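Long-range contacts in secreted protein (Kutzneria albida DSM 43870, PDB 5M6Q), which is a microbial transglutaminase that probably cross-links proteins by joining glutamine side chains to primary amines: residues Leu63-Thr72 with Thr154-Tyr164; Ala75-Ile83 with Tyr93-Leu103. All blocks are in the same frame, centred on the assembly; numbering follows the deposited sequence.

Contact 1: Leu63-Thr72 with Thr154-Tyr164; sequences LNLSFGSLRT and TDQVDMSTYRY
Asp155 reaches from its loop to the start of helix 70-84, where Ser69 and Thr72 receive its carboxylate. Its CG lies anti to the backbone N (chi1 -159°), turning the acid toward the helix end. Asp155 CB lies 3.3 Å from Thr72 OG1, with the methyl CG2 of Thr72 a little farther away. Asp155 OD1 lies beside Gly68, 3.7 Å from Gly68 CA. Thr72 OG1 donates to Asp155 OD2 over 2.5 Å on the anti side, Ser69 OG over 2.8 Å on the syn side. Both hydroxyls are tilted about 30° out of the carboxylate plane, on the same face. Ser69 N adds a weak bond to Asp155 OD2. Ser69 is the N-cap residue, so the acid sits where the helix dipole would probably favour its negative charge.

Gly68 N donates to Asp155 O (2.9 Å), and Val157 N donates to Ser66 O in a straight bond of 2.7 Å. Phe67 and Gln156 form the single bridge between these bonds, with Phe67 CD1 3.5 Å from Gln156 CA. Leu63 CD1 meets Met159 CE at 3.9 Å. This is a single beta bridge beside an N-capped helix, at the outermost strand 66-67 of the antiparallel sheet.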
loop_
_atom_site.group_PDB
_atom_site.type_symbol
_atom_site.label_atom_id
_atom_site.label_comp_id
_atom_site.label_asym_id
_atom_site.label_seq_id
_atom_site.Cartn_x
_atom_site.Cartn_y
_atom_site.Cartn_z
ATOM N N LEU A 63 -0.275 8.061 -0.356
ATOM C CA LEU A 63 -1.355 7.706 -1.271
ATOM C C LEU A 63 -1.207 8.392 -2.622
ATOM O O LEU A 63 -2.124 8.353 -3.439
ATOM C CB LEU A 63 -2.705 8.054 -0.642
ATOM C CG LEU A 63 -2.934 7.350 0.700
ATOM C CD1 LEU A 63 -4.291 7.723 1.310
ATOM C CD2 LEU A 63 -2.843 5.832 0.545
ATOM N N ASN A 64 -0.034 8.988 -2.839
ATOM C CA ASN A 64 0.285 9.788 -4.030
ATOM C C ASN A 64 -0.032 9.104 -5.351
ATOM O O ASN A 64 -0.480 9.736 -6.304
ATOM C CB ASN A 64 1.785 10.143 -4.054
ATOM C CG ASN A 64 2.262 10.780 -2.777
ATOM O OD1 ASN A 64 3.258 10.350 -2.191
ATOM N ND2 ASN A 64 1.570 11.828 -2.344
ATOM N N LEU A 65 0.292 7.819 -5.412
ATOM C CA LEU A 65 0.222 7.045 -6.643
ATOM C C LEU A 65 -0.769 5.918 -6.446
ATOM O O LEU A 65 -0.374 4.765 -6.246
ATOM C CB LEU A 65 1.598 6.486 -7.027
ATOM C CG LEU A 65 2.745 7.454 -7.345
ATOM C CD1 LEU A 65 3.986 6.652 -7.723
ATOM C CD2 LEU A 65 2.390 8.486 -8.455
ATOM N N SER A 66 -2.054 6.268 -6.501
ATOM C CA SER A 66 -3.147 5.323 -6.248
ATOM C C SER A 66 -3.943 5.077 -7.518
ATOM O O SER A 66 -4.246 6.016 -8.246
ATOM C CB SER A 66 -4.085 5.841 -5.153
ATOM O OG SER A 66 -3.432 5.895 -3.901
ATOM N N PHE A 67 -4.339 3.826 -7.745
ATOM C CA PHE A 67 -4.993 3.462 -9.001
ATOM C C PHE A 67 -6.217 2.560 -8.787
ATOM O O PHE A 67 -6.296 1.835 -7.799
ATOM C CB PHE A 67 -3.967 2.789 -9.929
ATOM C CG PHE A 67 -2.721 3.596 -10.105
ATOM C CD1 PHE A 67 -2.692 4.661 -10.995
ATOM C CD2 PHE A 67 -1.589 3.328 -9.363
ATOM C CE1 PHE A 67 -1.552 5.421 -11.152
ATOM C CE2 PHE A 67 -0.450 4.095 -9.512
ATOM C CZ PHE A 67 -0.429 5.137 -10.405
ATOM N N GLY A 68 -7.167 2.623 -9.722
ATOM C CA GLY A 68 -8.393 1.849 -9.643
ATOM C C GLY A 68 -8.187 0.352 -9.836
ATOM O O GLY A 68 -8.997 -0.453 -9.381
ATOM N N SER A 69 -7.109 -0.043 -10.500
ATOM C CA SER A 69 -6.893 -1.473 -10.713
ATOM C C SER A 69 -5.471 -1.923 -10.387
ATOM O O SER A 69 -4.511 -1.173 -10.547
ATOM C CB SER A 69 -7.244 -1.854 -12.154
ATOM O OG SER A 69 -6.205 -1.492 -13.038
ATOM N N LEU A 70 -5.355 -3.158 -9.910
ATOM C CA LEU A 70 -4.068 -3.756 -9.589
ATOM C C LEU A 70 -3.122 -3.764 -10.796
ATOM O O LEU A 70 -1.936 -3.490 -10.650
ATOM C CB LEU A 70 -4.266 -5.181 -9.062
ATOM C CG LEU A 70 -2.985 -5.950 -8.755
ATOM C CD1 LEU A 70 -2.148 -5.213 -7.699
ATOM C CD2 LEU A 70 -3.294 -7.401 -8.334
ATOM N N ARG A 71 -3.644 -4.038 -11.990
ATOM C CA ARG A 71 -2.788 -4.124 -13.171
ATOM C C ARG A 71 -2.083 -2.794 -13.480
ATOM O O ARG A 71 -0.913 -2.772 -13.871
ATOM C CB ARG A 71 -3.606 -4.591 -14.382
ATOM C CG ARG A 71 -4.020 -6.063 -14.276
ATOM C CD ARG A 71 -5.077 -6.459 -15.286
ATOM N NE ARG A 71 -4.522 -6.588 -16.629
ATOM C CZ ARG A 71 -4.637 -5.665 -17.575
ATOM N NH1 ARG A 71 -5.298 -4.536 -17.331
ATOM N NH2 ARG A 71 -4.096 -5.873 -18.768
ATOM N N THR A 72 -2.789 -1.691 -13.294
ATOM C CA THR A 72 -2.159 -0.392 -13.489
ATOM C C THR A 72 -1.052 -0.182 -12.471
ATOM O O THR A 72 0.020 0.307 -12.817
ATOM C CB THR A 72 -3.160 0.755 -13.374
ATOM O OG1 THR A 72 -4.279 0.525 -14.242
ATOM C CG2 THR A 72 -2.488 2.082 -13.732
ATOM N N THR A 154 -5.683 7.025 -17.354
ATOM C CA THR A 154 -4.510 6.551 -16.638
ATOM C C THR A 154 -4.859 5.636 -15.477
ATOM O O THR A 154 -3.957 5.066 -14.864
ATOM C CB THR A 154 -3.686 7.710 -16.084
ATOM O OG1 THR A 154 -4.449 8.391 -15.078
ATOM C CG2 THR A 154 -3.313 8.665 -17.194
ATOM N N ASP A 155 -6.153 5.527 -15.172
ATOM C CA ASP A 155 -6.629 4.724 -14.053
ATOM C C ASP A 155 -6.197 5.320 -12.696
ATOM O O ASP A 155 -6.341 4.677 -11.654
ATOM C CB ASP A 155 -6.118 3.281 -14.206
ATOM C CG ASP A 155 -6.940 2.270 -13.426
ATOM O OD1 ASP A 155 -8.181 2.437 -13.322
ATOM O OD2 ASP A 155 -6.335 1.286 -12.940
ATOM N N GLN A 156 -5.683 6.551 -12.684
ATOM C CA GLN A 156 -5.216 7.120 -11.417
ATOM C C GLN A 156 -6.368 7.687 -10.598
ATOM O O GLN A 156 -7.275 8.317 -11.122
ATOM C CB GLN A 156 -4.151 8.211 -11.631
ATOM C CG GLN A 156 -3.553 8.750 -10.317
ATOM C CD GLN A 156 -2.271 9.562 -10.545
ATOM O OE1 GLN A 156 -2.001 9.995 -11.659
ATOM N NE2 GLN A 156 -1.483 9.755 -9.491
ATOM N N VAL A 157 -6.322 7.451 -9.294
ATOM C CA VAL A 157 -7.361 7.950 -8.419
ATOM C C VAL A 157 -6.806 9.134 -7.651
ATOM O O VAL A 157 -5.741 9.042 -7.045
ATOM C CB VAL A 157 -7.869 6.853 -7.472
ATOM C CG1 VAL A 157 -8.746 7.460 -6.384
ATOM C CG2 VAL A 157 -8.616 5.800 -8.254
ATOM N N ASP A 158 -7.523 10.250 -7.707
ATOM C CA ASP A 158 -7.127 11.439 -6.982
ATOM C C ASP A 158 -7.449 11.254 -5.501
ATOM O O ASP A 158 -8.612 11.227 -5.128
ATOM C CB ASP A 158 -7.852 12.665 -7.538
ATOM C CG ASP A 158 -7.278 13.987 -7.011
ATOM O OD1 ASP A 158 -6.522 13.974 -6.018
ATOM O OD2 ASP A 158 -7.589 15.045 -7.597
ATOM N N MET A 159 -6.425 11.172 -4.659
ATOM C CA MET A 159 -6.646 10.956 -3.231
ATOM C C MET A 159 -6.463 12.215 -2.381
ATOM O O MET A 159 -6.492 12.141 -1.154
ATOM C CB MET A 159 -5.710 9.860 -2.707
ATOM C CG MET A 159 -6.001 8.460 -3.249
ATOM S SD MET A 159 -7.610 7.788 -2.778
ATOM C CE MET A 159 -7.475 7.545 -0.991
ATOM N N SER A 160 -6.303 13.371 -3.015
ATOM C CA SER A 160 -5.964 14.570 -2.246
ATOM C C SER A 160 -7.080 15.013 -1.293
ATOM O O SER A 160 -6.800 15.648 -0.287
ATOM C CB SER A 160 -5.595 15.716 -3.182
ATOM O OG SER A 160 -6.679 16.053 -4.006
ATOM N N THR A 161 -8.330 14.669 -1.593
ATOM C CA THR A 161 -9.447 15.035 -0.714
ATOM C C THR A 161 -9.637 14.078 0.453
ATOM O O THR A 161 -10.496 14.312 1.310
ATOM C CB THR A 161 -10.796 15.073 -1.456
ATOM O OG1 THR A 161 -11.024 13.806 -2.084
ATOM C CG2 THR A 161 -10.832 16.192 -2.483
ATOM N N TYR A 162 -8.856 12.998 0.484
ATOM C CA TYR A 162 -9.081 11.950 1.466
ATOM C C TYR A 162 -8.700 12.387 2.886
ATOM O O TYR A 162 -7.621 12.925 3.105
ATOM C CB TYR A 162 -8.318 10.685 1.066
ATOM C CG TYR A 162 -8.570 9.562 2.019
ATOM C CD1 TYR A 162 -9.811 8.927 2.058
ATOM C CD2 TYR A 162 -7.589 9.154 2.906
ATOM C CE1 TYR A 162 -10.064 7.913 2.955
ATOM C CE2 TYR A 162 -7.823 8.139 3.790
ATOM C CZ TYR A 162 -9.064 7.514 3.807
ATOM O OH TYR A 162 -9.295 6.499 4.692
ATOM N N ARG A 163 -9.589 12.150 3.846
ATOM C CA ARG A 163 -9.406 12.633 5.228
ATOM C C ARG A 163 -9.445 11.530 6.291
ATOM O O ARG A 163 -9.606 11.826 7.473
ATOM C CB ARG A 163 -10.491 13.655 5.582
ATOM C CG ARG A 163 -10.751 14.718 4.546
ATOM C CD ARG A 163 -11.927 15.606 4.964
ATOM N NE ARG A 163 -11.855 15.992 6.376
ATOM C CZ ARG A 163 -12.799 15.740 7.284
ATOM N NH1 ARG A 163 -13.921 15.110 6.935
ATOM N NH2 ARG A 163 -12.622 16.130 8.544
ATOM N N TYR A 164 -9.342 10.272 5.875
ATOM C CA TYR A 164 -9.410 9.133 6.798
ATOM C C TYR A 164 -10.714 9.055 7.599
ATOM O O TYR A 164 -10.733 8.507 8.704
ATOM C CB TYR A 164 -8.231 9.156 7.771
ATOM C CG TYR A 164 -6.891 9.055 7.089
ATOM C CD1 TYR A 164 -6.316 7.819 6.818
ATOM C CD2 TYR A 164 -6.202 10.196 6.710
ATOM C CE1 TYR A 164 -5.097 7.725 6.186
ATOM C CE2 TYR A 164 -4.983 10.118 6.083
ATOM C CZ TYR A 164 -4.431 8.889 5.820
ATOM O OH TYR A 164 -3.208 8.833 5.188
HETATM O O HOH W 1 -3.103 8.934 -6.955
#

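Contact 2: Ala75-Ile83 with Tyr93-Leu103; sequences AVQAALNKI and YEAAVAKDPIL
Ile83 and Leu103 meet tip to tip, with Ile83 CD1 3.7 Å from Leu103 CD1. The apolar contacts spread from this pair. Leu103 CD1 also touches Leu80 CD2, while Leu103 CG lies 3.8 Å from Ala79 CB. The other methyl of Leu103, CD2, packs on Val76 CG1. Ile102 extends the patch with CG2 against Val76 CG2 and CD1 near Ala75 CB. On helix 90-99, Ala96 CB fits against Ile83 CG2 at 3.7 Å. Val97 CG2 lies near Ile83 CD1 and also packs over one face of the Tyr93 ring.

Tyr93 CG is anti to the backbone N (chi1 166°), and the ring end swings in toward helix 70-84. Leu80 runs obliquely to Tyr93, with Leu80 CD2 3.6 Å from Tyr93 OH, while Ile83 crosses the tyrosine at about a right angle. The hydroxyl has its hydrogen bond with Val109 O.

Polar links gather at Asp100. OD1 accepts from Leu103 N (3.0 Å) on its anti lone pair and from Ile102 N from above the carboxylate plane. The bond from Ile102 N closes an Asx turn, and the one from Leu103 N extends it to an Asx motif. Both hold the bend that presents Ile102 and Leu103. Water 2 donates to Asp100 OD2 and to Ala79 O (2.9 Å).

The axes of helix segments 75-83 and 93-99 come within 10.7 Å, and their N-to-C directions differ by 137°. No direct hydrogen bond crosses between the segments. Cohesion therefore rests on aliphatic side chains and the Tyr93 ring, with one water as polar bridge near Asp100.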
loop_
_atom_site.group_PDB
_atom_site.type_symbol
_atom_site.label_atom_id
_atom_site.label_comp_id
_atom_site.label_asym_id
_atom_site.label_seq_id
_atom_site.Cartn_x
_atom_site.Cartn_y
_atom_site.Cartn_z
ATOM N N ALA A 75 1.958 -1.993 -13.471
ATOM C CA ALA A 75 2.696 -1.379 -14.577
ATOM C C ALA A 75 3.521 -0.195 -14.067
ATOM O O ALA A 75 4.635 0.053 -14.515
ATOM C CB ALA A 75 1.747 -0.927 -15.683
ATOM N N VAL A 76 2.960 0.528 -13.116
ATOM C CA VAL A 76 3.619 1.700 -12.573
ATOM C C VAL A 76 4.790 1.250 -11.699
ATOM O O VAL A 76 5.872 1.828 -11.738
ATOM C CB VAL A 76 2.605 2.577 -11.817
ATOM C CG1 VAL A 76 3.321 3.614 -10.947
ATOM C CG2 VAL A 76 1.674 3.270 -12.852
ATOM N N GLN A 77 4.584 0.170 -10.954
ATOM C CA GLN A 77 5.657 -0.442 -10.176
ATOM C C GLN A 77 6.827 -0.829 -11.071
ATOM O O GLN A 77 7.976 -0.496 -10.779
ATOM C CB GLN A 77 5.144 -1.682 -9.424
ATOM C CG GLN A 77 6.205 -2.365 -8.566
ATOM C CD GLN A 77 5.747 -3.714 -8.035
ATOM O OE1 GLN A 77 5.010 -4.448 -8.707
ATOM N NE2 GLN A 77 6.172 -4.044 -6.816
ATOM N N ALA A 78 6.545 -1.526 -12.165
ATOM C CA ALA A 78 7.634 -1.957 -13.046
ATOM C C ALA A 78 8.346 -0.750 -13.658
ATOM O O ALA A 78 9.567 -0.735 -13.763
ATOM C CB ALA A 78 7.126 -2.880 -14.133
ATOM N N ALA A 79 7.590 0.268 -14.041
ATOM C CA ALA A 79 8.187 1.446 -14.648
ATOM C C ALA A 79 9.128 2.148 -13.653
ATOM O O ALA A 79 10.254 2.513 -13.997
ATOM C CB ALA A 79 7.105 2.394 -15.141
ATOM N N LEU A 80 8.663 2.327 -12.420
ATOM C CA LEU A 80 9.463 2.975 -11.394
ATOM C C LEU A 80 10.692 2.163 -11.001
ATOM O O LEU A 80 11.773 2.728 -10.820
ATOM C CB LEU A 80 8.625 3.253 -10.152
ATOM C CG LEU A 80 7.577 4.349 -10.288
ATOM C CD1 LEU A 80 6.715 4.321 -9.047
ATOM C CD2 LEU A 80 8.224 5.720 -10.487
ATOM N N ASN A 81 10.530 0.852 -10.841
ATOM C CA ASN A 81 11.669 -0.009 -10.534
ATOM C C ASN A 81 12.723 0.070 -11.641
ATOM O O ASN A 81 13.921 0.084 -11.371
ATOM C CB ASN A 81 11.225 -1.463 -10.329
ATOM C CG ASN A 81 10.731 -1.729 -8.917
ATOM O OD1 ASN A 81 11.052 -0.994 -7.978
ATOM N ND2 ASN A 81 9.939 -2.779 -8.763
ATOM N N LYS A 82 12.277 0.139 -12.885
ATOM C CA LYS A 82 13.200 0.258 -14.003
ATOM C C LYS A 82 14.035 1.554 -13.899
ATOM O O LYS A 82 15.247 1.538 -14.110
ATOM C CB LYS A 82 12.427 0.199 -15.318
ATOM C CG LYS A 82 13.280 0.147 -16.575
ATOM C CD LYS A 82 12.390 -0.123 -17.792
ATOM C CE LYS A 82 13.190 -0.310 -19.084
ATOM N NZ LYS A 82 13.615 0.989 -19.680
ATOM N N ILE A 83 13.400 2.662 -13.532
ATOM C CA ILE A 83 14.142 3.913 -13.365
ATOM C C ILE A 83 15.082 3.907 -12.147
ATOM O O ILE A 83 16.242 4.282 -12.282
ATOM C CB ILE A 83 13.202 5.107 -13.287
ATOM C CG1 ILE A 83 12.531 5.328 -14.648
ATOM C CG2 ILE A 83 13.988 6.352 -12.844
ATOM C CD1 ILE A 83 11.450 6.387 -14.642
ATOM N N TYR A 93 15.949 11.372 -11.701
ATOM C CA TYR A 93 14.683 10.665 -11.573
ATOM C C TYR A 93 13.553 11.502 -12.199
ATOM O O TYR A 93 12.706 10.991 -12.934
ATOM C CB TYR A 93 14.430 10.353 -10.088
ATOM C CG TYR A 93 13.025 9.918 -9.731
ATOM C CD1 TYR A 93 12.049 10.853 -9.402
ATOM C CD2 TYR A 93 12.679 8.571 -9.703
ATOM C CE1 TYR A 93 10.773 10.463 -9.061
ATOM C CE2 TYR A 93 11.403 8.169 -9.359
ATOM C CZ TYR A 93 10.452 9.123 -9.044
ATOM O OH TYR A 93 9.185 8.742 -8.702
ATOM N N GLU A 94 13.562 12.801 -11.930
ATOM C CA GLU A 94 12.524 13.678 -12.449
ATOM C C GLU A 94 12.578 13.686 -13.973
ATOM O O GLU A 94 11.549 13.603 -14.638
ATOM C CB GLU A 94 12.674 15.101 -11.891
ATOM C CG GLU A 94 11.570 16.036 -12.317
ATOM C CD GLU A 94 11.597 17.370 -11.578
ATOM O OE1 GLU A 94 12.301 17.485 -10.545
ATOM O OE2 GLU A 94 10.907 18.307 -12.035
ATOM N N ALA A 95 13.784 13.761 -14.522
ATOM C CA ALA A 95 13.939 13.740 -15.970
ATOM C C ALA A 95 13.491 12.404 -16.570
ATOM O O ALA A 95 12.850 12.381 -17.610
ATOM C CB ALA A 95 15.383 14.043 -16.347
ATOM N N ALA A 96 13.807 11.299 -15.905
ATOM C CA ALA A 96 13.463 9.973 -16.413
ATOM C C ALA A 96 11.954 9.759 -16.402
ATOM O O ALA A 96 11.366 9.213 -17.344
ATOM C CB ALA A 96 14.155 8.900 -15.588
ATOM N N VAL A 97 11.334 10.209 -15.325
ATOM C CA VAL A 97 9.902 10.118 -15.173
ATOM C C VAL A 97 9.203 10.863 -16.314
ATOM O O VAL A 97 8.218 10.363 -16.866
ATOM C CB VAL A 97 9.480 10.640 -13.784
ATOM C CG1 VAL A 97 8.028 11.096 -13.786
ATOM C CG2 VAL A 97 9.729 9.551 -12.740
ATOM N N ALA A 98 9.736 12.029 -16.684
ATOM C CA ALA A 98 9.167 12.847 -17.766
ATOM C C ALA A 98 9.208 12.179 -19.146
ATOM O O ALA A 98 8.391 12.497 -20.014
ATOM C CB ALA A 98 9.882 14.205 -17.833
ATOM N N LYS A 99 10.152 11.266 -19.357
ATOM C CA LYS A 99 10.274 10.598 -20.654
ATOM C C LYS A 99 9.519 9.274 -20.717
ATOM O O LYS A 99 9.258 8.753 -21.804
ATOM C CB LYS A 99 11.735 10.333 -20.991
ATOM C CG LYS A 99 12.598 11.563 -21.083
ATOM C CD LYS A 99 14.055 11.149 -21.230
ATOM C CE LYS A 99 14.986 12.324 -20.992
ATOM N NZ LYS A 99 16.418 11.897 -21.045
ATOM N N ASP A 100 9.189 8.715 -19.558
ATOM C CA ASP A 100 8.546 7.399 -19.512
ATOM C C ASP A 100 7.086 7.450 -19.976
ATOM O O ASP A 100 6.279 8.193 -19.410
ATOM C CB ASP A 100 8.617 6.828 -18.102
ATOM C CG ASP A 100 8.098 5.413 -18.028
ATOM O OD1 ASP A 100 6.868 5.220 -17.871
ATOM O OD2 ASP A 100 8.927 4.490 -18.127
ATOM N N PRO A 101 6.741 6.644 -20.993
ATOM C CA PRO A 101 5.402 6.662 -21.600
ATOM C C PRO A 101 4.242 6.521 -20.598
ATOM O O PRO A 101 3.188 7.114 -20.799
ATOM C CB PRO A 101 5.429 5.469 -22.570
ATOM C CG PRO A 101 6.689 4.719 -22.285
ATOM C CD PRO A 101 7.640 5.680 -21.652
ATOM N N ILE A 102 4.428 5.767 -19.527
ATOM C CA ILE A 102 3.371 5.642 -18.532
ATOM C C ILE A 102 3.452 6.738 -17.464
ATOM O O ILE A 102 2.466 7.411 -17.152
ATOM C CB ILE A 102 3.410 4.251 -17.892
ATOM C CG1 ILE A 102 2.994 3.199 -18.921
ATOM C CG2 ILE A 102 2.530 4.193 -16.661
ATOM C CD1 ILE A 102 3.268 1.778 -18.460
ATOM N N LEU A 103 4.637 6.933 -16.911
ATOM C CA LEU A 103 4.774 7.790 -15.748
ATOM C C LEU A 103 4.524 9.280 -16.064
ATOM O O LEU A 103 4.041 10.022 -15.212
ATOM C CB LEU A 103 6.160 7.581 -15.128
ATOM C CG LEU A 103 6.435 6.129 -14.695
ATOM C CD1 LEU A 103 7.845 5.963 -14.163
ATOM C CD2 LEU A 103 5.431 5.653 -13.662
HETATM O O HOH W 2 10.496 3.114 -16.804
#

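How the contacts relate
Contacts 1 and 2 share helix 70-84. Contact 1 uses its first turn and the short strand 66-67 before it, and contact 2 uses 75-83, almost to its C-terminal end. Their centres lie about 17 Å apart. Along the chain, contact 2 is nested inside the loop that contact 1 closes. The two also touch: Phe67 CZ packs on Val76 CG2 at 3.7 Å, and Leu65 CD1 on Leu80 CD1 at 3.8 Å. Strand 214-223 backs both, since Val219 meets Phe67, Val76 and Leu80. Helix 70-84 is thus tied at its start to the loop 154-164 and along its length to 93-103, with strand 66-67 at the edge of the sheet and the helix packed on strands 214-223 and 122-131.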